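Local coordinates for protein nucleoporin nup120 (Schizosaccharomyces pombe, PDB 4GQ2) that forms part of the nuclear pore complex, where nucleoporins act as structural components and as docking partners for transport factors, at residues A[57-62]-A[111-116]; A[107-112]-A[131-136]. All blocks are in the same frame, centred on the assembly; numbering follows the deposited sequence.

Contact 1 of 2, residues A[57-62]-A[111-116]; sequences AYDAGV and VMKDGV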
loop_
_atom_site.group_PDB
_atom_site.type_symbol
_atom_site.label_atom_id
_atom_site.label_comp_id
_atom_site.label_asym_id
_atom_site.label_seq_id
_atom_site.Cartn_x
_atom_site.Cartn_y
_atom_site.Cartn_z
ATOM N N ALA A 57 2.607 7.314 -25.434
ATOM C CA ALA A 57 2.548 6.593 -26.699
ATOM C C ALA A 57 1.612 7.309 -27.670
ATOM O O ALA A 57 0.650 7.951 -27.242
ATOM C CB ALA A 57 2.093 5.147 -26.469
ATOM N N TYR A 58 1.908 7.216 -28.967
ATOM C CA TYR A 58 1.016 7.770 -29.997
ATOM C C TYR A 58 0.286 6.673 -30.774
ATOM O O TYR A 58 -0.573 6.960 -31.616
ATOM C CB TYR A 58 1.750 8.737 -30.940
ATOM C CG TYR A 58 2.991 8.173 -31.592
ATOM C CD1 TYR A 58 2.914 7.434 -32.770
ATOM C CD2 TYR A 58 4.246 8.393 -31.037
ATOM C CE1 TYR A 58 4.055 6.920 -33.369
ATOM C CE2 TYR A 58 5.392 7.888 -31.629
ATOM C CZ TYR A 58 5.293 7.154 -32.791
ATOM O OH TYR A 58 6.436 6.653 -33.366
ATOM N N ASP A 59 0.640 5.421 -30.486
ATOM C CA ASP A 59 -0.110 4.264 -30.970
ATOM C C ASP A 59 0.122 3.079 -30.040
ATOM O O ASP A 59 1.149 3.008 -29.372
ATOM C CB ASP A 59 0.280 3.909 -32.406
ATOM C CG ASP A 59 -0.767 3.061 -33.103
ATOM O OD1 ASP A 59 -1.897 2.952 -32.581
ATOM O OD2 ASP A 59 -0.465 2.499 -34.176
ATOM N N ALA A 60 -0.831 2.151 -30.001
ATOM C CA ALA A 60 -0.774 1.016 -29.079
ATOM C C ALA A 60 -1.832 -0.012 -29.420
ATOM O O ALA A 60 -2.843 0.311 -30.049
ATOM C CB ALA A 60 -0.958 1.484 -27.635
ATOM N N GLY A 61 -1.594 -1.249 -28.986
ATOM C CA GLY A 61 -2.554 -2.329 -29.135
ATOM C C GLY A 61 -2.119 -3.550 -28.355
ATOM O O GLY A 61 -1.011 -3.590 -27.821
ATOM N N VAL A 62 -3.001 -4.541 -28.261
ATOM C CA VAL A 62 -2.614 -5.818 -27.678
ATOM C C VAL A 62 -2.955 -6.950 -28.642
ATOM O O VAL A 62 -4.036 -6.979 -29.228
ATOM C CB VAL A 62 -3.143 -6.081 -26.219
ATOM C CG1 VAL A 62 -3.391 -4.794 -25.441
ATOM C CG2 VAL A 62 -4.374 -6.967 -26.201
ATOM N N VAL A 111 8.891 4.451 -35.226
ATOM C CA VAL A 111 7.898 3.553 -35.803
ATOM C C VAL A 111 6.691 4.399 -36.203
ATOM O O VAL A 111 6.268 5.274 -35.452
ATOM C CB VAL A 111 7.469 2.445 -34.818
ATOM C CG1 VAL A 111 6.469 1.506 -35.472
ATOM C CG2 VAL A 111 8.679 1.658 -34.328
ATOM N N MET A 112 6.162 4.163 -37.397
ATOM C CA MET A 112 5.013 4.927 -37.861
ATOM C C MET A 112 3.729 4.436 -37.210
ATOM O O MET A 112 3.611 3.263 -36.839
ATOM C CB MET A 112 4.889 4.888 -39.394
ATOM C CG MET A 112 4.386 3.573 -39.968
ATOM S SD MET A 112 3.872 3.734 -41.690
ATOM C CE MET A 112 2.907 2.236 -41.920
ATOM N N LYS A 113 2.780 5.354 -37.071
ATOM C CA LYS A 113 1.438 5.047 -36.621
ATOM C C LYS A 113 0.860 3.963 -37.536
ATOM O O LYS A 113 1.058 3.993 -38.758
ATOM C CB LYS A 113 0.599 6.331 -36.658
ATOM C CG LYS A 113 -0.890 6.155 -36.428
ATOM C CD LYS A 113 -1.284 6.356 -34.974
ATOM C CE LYS A 113 -2.797 6.469 -34.820
ATOM N NZ LYS A 113 -3.482 5.152 -34.968
ATOM N N ASP A 114 0.183 2.985 -36.939
ATOM C CA ASP A 114 -0.320 1.817 -37.671
ATOM C C ASP A 114 0.828 1.016 -38.280
ATOM O O ASP A 114 0.619 0.223 -39.200
ATOM C CB ASP A 114 -1.315 2.234 -38.761
ATOM C CG ASP A 114 -2.416 3.117 -38.228
ATOM O OD1 ASP A 114 -3.315 2.598 -37.546
ATOM O OD2 ASP A 114 -2.384 4.333 -38.488
ATOM N N GLY A 115 2.034 1.230 -37.750
ATOM C CA GLY A 115 3.239 0.596 -38.267
ATOM C C GLY A 115 3.731 -0.617 -37.500
ATOM O O GLY A 115 4.890 -0.997 -37.637
ATOM N N VAL A 116 2.854 -1.233 -36.706
ATOM C CA VAL A 116 3.204 -2.435 -35.950
ATOM C C VAL A 116 2.162 -3.520 -36.224
ATOM O O VAL A 116 0.967 -3.297 -36.064
ATOM C CB VAL A 116 3.290 -2.161 -34.425
ATOM C CG1 VAL A 116 3.708 -3.416 -33.673
ATOM C CG2 VAL A 116 4.261 -1.026 -34.116
HETATM O O HOH W 1 8.891 4.688 -32.098
#
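Tyr58 and Asp59 each send a side chain to segment 111-116, and each makes one hydrogen bond there. Tyr58 OH donates to the backbone carbonyl Val111 O at 2.5 Å, and the hydroxyl lies in the carbonyl plane with a C=O...donor angle of 151°. The carbonyl oxygen in turn sits at the edge of the phenol ring, in its plane, so the tyrosine reaches its acceptor end-on. A water accepts from Val111 N and donates weakly to the same hydroxyl. The other bond runs from Asp114 N to Asp59 OD2, 2.9 Å long and fairly straight; the amide meets the carboxylate on its anti side, 34° out of plane. With CG opposite its own backbone N (chi1 -160°), Asp59 holds this oxygen against the turn.

The charged contacts are looser. Lys113 crosses Asp59 at about a right angle; its bend at chi2 sets CD beside Tyr58 O (3.5 Å), and a further bend at chi4 turns NZ toward Asp59 OD1 in a long salt bridge (3.6 Å). A second long salt bridge links NZ to Asp114 OD1, so the ammonium probably eases the repulsion between the two carboxylates.

The Asp114 N to Asp59 OD2 bond, backed by the long Lys113 salt bridges, ties the type II beta turn Met112-Gly115 to strand 59-64, an outermost strand of the neighbouring sheet: an interblade junction of the beta-propeller domain.

Contact 2 of 2, residues A[107-112]-A[131-136]; sequences FPSNVM and AITHAR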
loop_
_atom_site.group_PDB
_atom_site.type_symbol
_atom_site.label_atom_id
_atom_site.label_comp_id
_atom_site.label_asym_id
_atom_site.label_seq_id
_atom_site.Cartn_x
_atom_site.Cartn_y
_atom_site.Cartn_z
ATOM N N PHE A 107 14.898 1.993 -32.133
ATOM C CA PHE A 107 14.947 2.118 -33.581
ATOM C C PHE A 107 15.728 3.372 -33.954
ATOM O O PHE A 107 15.814 4.298 -33.143
ATOM C CB PHE A 107 13.527 2.215 -34.141
ATOM C CG PHE A 107 12.754 0.933 -34.063
ATOM C CD1 PHE A 107 12.074 0.582 -32.899
ATOM C CD2 PHE A 107 12.698 0.074 -35.158
ATOM C CE1 PHE A 107 11.358 -0.601 -32.832
ATOM C CE2 PHE A 107 11.984 -1.116 -35.094
ATOM C CZ PHE A 107 11.314 -1.453 -33.929
ATOM N N PRO A 108 16.307 3.406 -35.175
ATOM C CA PRO A 108 17.029 4.592 -35.650
ATOM C C PRO A 108 16.073 5.688 -36.102
ATOM O O PRO A 108 16.480 6.844 -36.255
ATOM C CB PRO A 108 17.829 4.074 -36.856
ATOM C CG PRO A 108 17.632 2.595 -36.900
ATOM C CD PRO A 108 16.364 2.309 -36.158
ATOM N N SER A 109 14.816 5.306 -36.321
ATOM C CA SER A 109 13.746 6.227 -36.695
ATOM C C SER A 109 12.434 5.790 -36.040
ATOM O O SER A 109 12.247 4.603 -35.768
ATOM C CB SER A 109 13.597 6.247 -38.214
ATOM O OG SER A 109 12.329 6.735 -38.602
ATOM N N ASN A 110 11.533 6.747 -35.803
ATOM C CA ASN A 110 10.243 6.479 -35.168
ATOM C C ASN A 110 9.389 5.469 -35.928
ATOM O O ASN A 110 9.186 5.610 -37.131
ATOM C CB ASN A 110 9.444 7.782 -34.979
ATOM C CG ASN A 110 9.820 8.533 -33.707
ATOM O OD1 ASN A 110 10.158 7.931 -32.689
ATOM N ND2 ASN A 110 9.751 9.856 -33.758
ATOM N N VAL A 111 8.891 4.451 -35.226
ATOM C CA VAL A 111 7.898 3.553 -35.803
ATOM C C VAL A 111 6.691 4.399 -36.203
ATOM O O VAL A 111 6.268 5.274 -35.452
ATOM C CB VAL A 111 7.469 2.445 -34.818
ATOM C CG1 VAL A 111 6.469 1.506 -35.472
ATOM C CG2 VAL A 111 8.679 1.658 -34.328
ATOM N N MET A 112 6.162 4.163 -37.397
ATOM C CA MET A 112 5.013 4.927 -37.861
ATOM C C MET A 112 3.729 4.436 -37.210
ATOM O O MET A 112 3.611 3.263 -36.839
ATOM C CB MET A 112 4.889 4.888 -39.394
ATOM C CG MET A 112 4.386 3.573 -39.968
ATOM S SD MET A 112 3.872 3.734 -41.690
ATOM C CE MET A 112 2.907 2.236 -41.920
ATOM N N ALA A 131 7.452 -4.202 -38.162
ATOM C CA ALA A 131 7.481 -2.782 -37.829
ATOM C C ALA A 131 8.083 -1.948 -38.954
ATOM O O ALA A 131 9.113 -2.312 -39.527
ATOM C CB ALA A 131 8.248 -2.554 -36.536
ATOM N N ILE A 132 7.422 -0.836 -39.267
ATOM C CA ILE A 132 7.895 0.105 -40.280
ATOM C C ILE A 132 8.094 1.467 -39.637
ATOM O O ILE A 132 7.214 1.985 -38.933
ATOM C CB ILE A 132 6.918 0.213 -41.480
ATOM C CG1 ILE A 132 6.850 -1.118 -42.242
ATOM C CG2 ILE A 132 7.343 1.334 -42.420
ATOM C CD1 ILE A 132 5.617 -1.297 -43.107
ATOM N N THR A 133 9.261 2.044 -39.883
ATOM C CA THR A 133 9.616 3.318 -39.298
ATOM C C THR A 133 9.355 4.446 -40.296
ATOM O O THR A 133 9.046 4.187 -41.459
ATOM C CB THR A 133 11.084 3.309 -38.834
ATOM O OG1 THR A 133 11.941 3.055 -39.952
ATOM C CG2 THR A 133 11.295 2.218 -37.792
ATOM N N HIS A 134 9.464 5.690 -39.834
ATOM C CA HIS A 134 9.278 6.863 -40.684
ATOM C C HIS A 134 10.326 6.921 -41.774
ATOM O O HIS A 134 10.118 7.555 -42.813
ATOM C CB HIS A 134 9.273 8.147 -39.843
ATOM C CG HIS A 134 9.054 9.410 -40.652
ATOM N ND1 HIS A 134 10.071 10.195 -41.062
ATOM C CD2 HIS A 134 7.887 9.996 -41.141
ATOM C CE1 HIS A 134 9.582 11.234 -41.767
ATOM N NE2 HIS A 134 8.247 11.111 -41.813
ATOM N N ALA A 135 11.451 6.244 -41.549
ATOM C CA ALA A 135 12.531 6.165 -42.533
ATOM C C ALA A 135 12.257 5.103 -43.584
ATOM O O ALA A 135 12.995 4.990 -44.564
ATOM C CB ALA A 135 13.854 5.891 -41.852
ATOM N N ARG A 136 11.195 4.330 -43.360
ATOM C CA ARG A 136 10.667 3.351 -44.321
ATOM C C ARG A 136 11.445 2.050 -44.406
ATOM O O ARG A 136 11.410 1.377 -45.437
ATOM C CB ARG A 136 10.476 3.956 -45.718
ATOM C CG ARG A 136 9.334 4.946 -45.804
ATOM C CD ARG A 136 9.224 5.517 -47.199
ATOM N NE ARG A 136 8.577 6.824 -47.193
ATOM C CZ ARG A 136 8.220 7.492 -48.286
ATOM N NH1 ARG A 136 8.434 6.972 -49.490
ATOM N NH2 ARG A 136 7.641 8.681 -48.170
#
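The Phe107 ring meets the strand end 131-133 obliquely, with neither a clean face nor a clean edge: CD2 lies 3.7 Å from Thr133 CG2, and CZ touches Ala131 CB at 4.2 Å. One face is occupied from within its own segment by Val111 CG2, 3.8 Å above the plane and offset toward the rim. Tyr139 adds an edge-to-face ring contact from strand 138-143.

Thr133 sits buried between Phe107 and Ser109. Its CG2, anti to the carbonyl carbon, is directed between the phenylalanine ring and Ser109 O, which it approaches to 3.3 Å. A glycine here would remove this methyl and probably leave a gap between the Phe107 ring and Ser109 O.

Backbone bonds fix the register. Met112 N donates to Ile132 O (2.9 Å), while His134 N donates to Asn110 O (2.7 Å). Between them, Val111 and Thr133 form an antiparallel non-hydrogen-bonded pair with diverging side chains. With chi1 of 160° turning OG away from its own N and toward the 133-136 turn, Ser109 OG receives a weak bond from Ala135 N, and Ser109 CB packs on Ala135 CB. At the other end Met112 CG packs beside Ile132 O, and SD lies 4.3 Å from Ile132 CG2.

The result is a short antiparallel beta bridge next to the type I turn from Thr133 to Arg136, which leads from strand 126-133 into 138-143. It lies at the end of strand 126-133, the second strand of a four-stranded antiparallel propeller blade, where the chain enters that blade before strand 115-121.

In the fold
Strand 111-112 belongs to both contacts, whose centres lie about 11 Å apart. Contact 2 pairs it with the end of strand 126-133, while contact 1 ties the corner that follows to strand 59-64 of another sheet. After this corner the chain enters strand 115-121, the neighbour of 126-133, and Gly115 O lies 3.0 Å from Ile132 N, a probable hydrogen bond. Ile132 thus bonds to both ends of the type II turn: Met112 through O and, probably, Gly115 through N. Packing of Tyr58 OH on Asn110 CB, 3.6 Å apart, gives a second direct link. Together the contacts trace the passage from strand 101-106 of one propeller sheet to the first strand of the next.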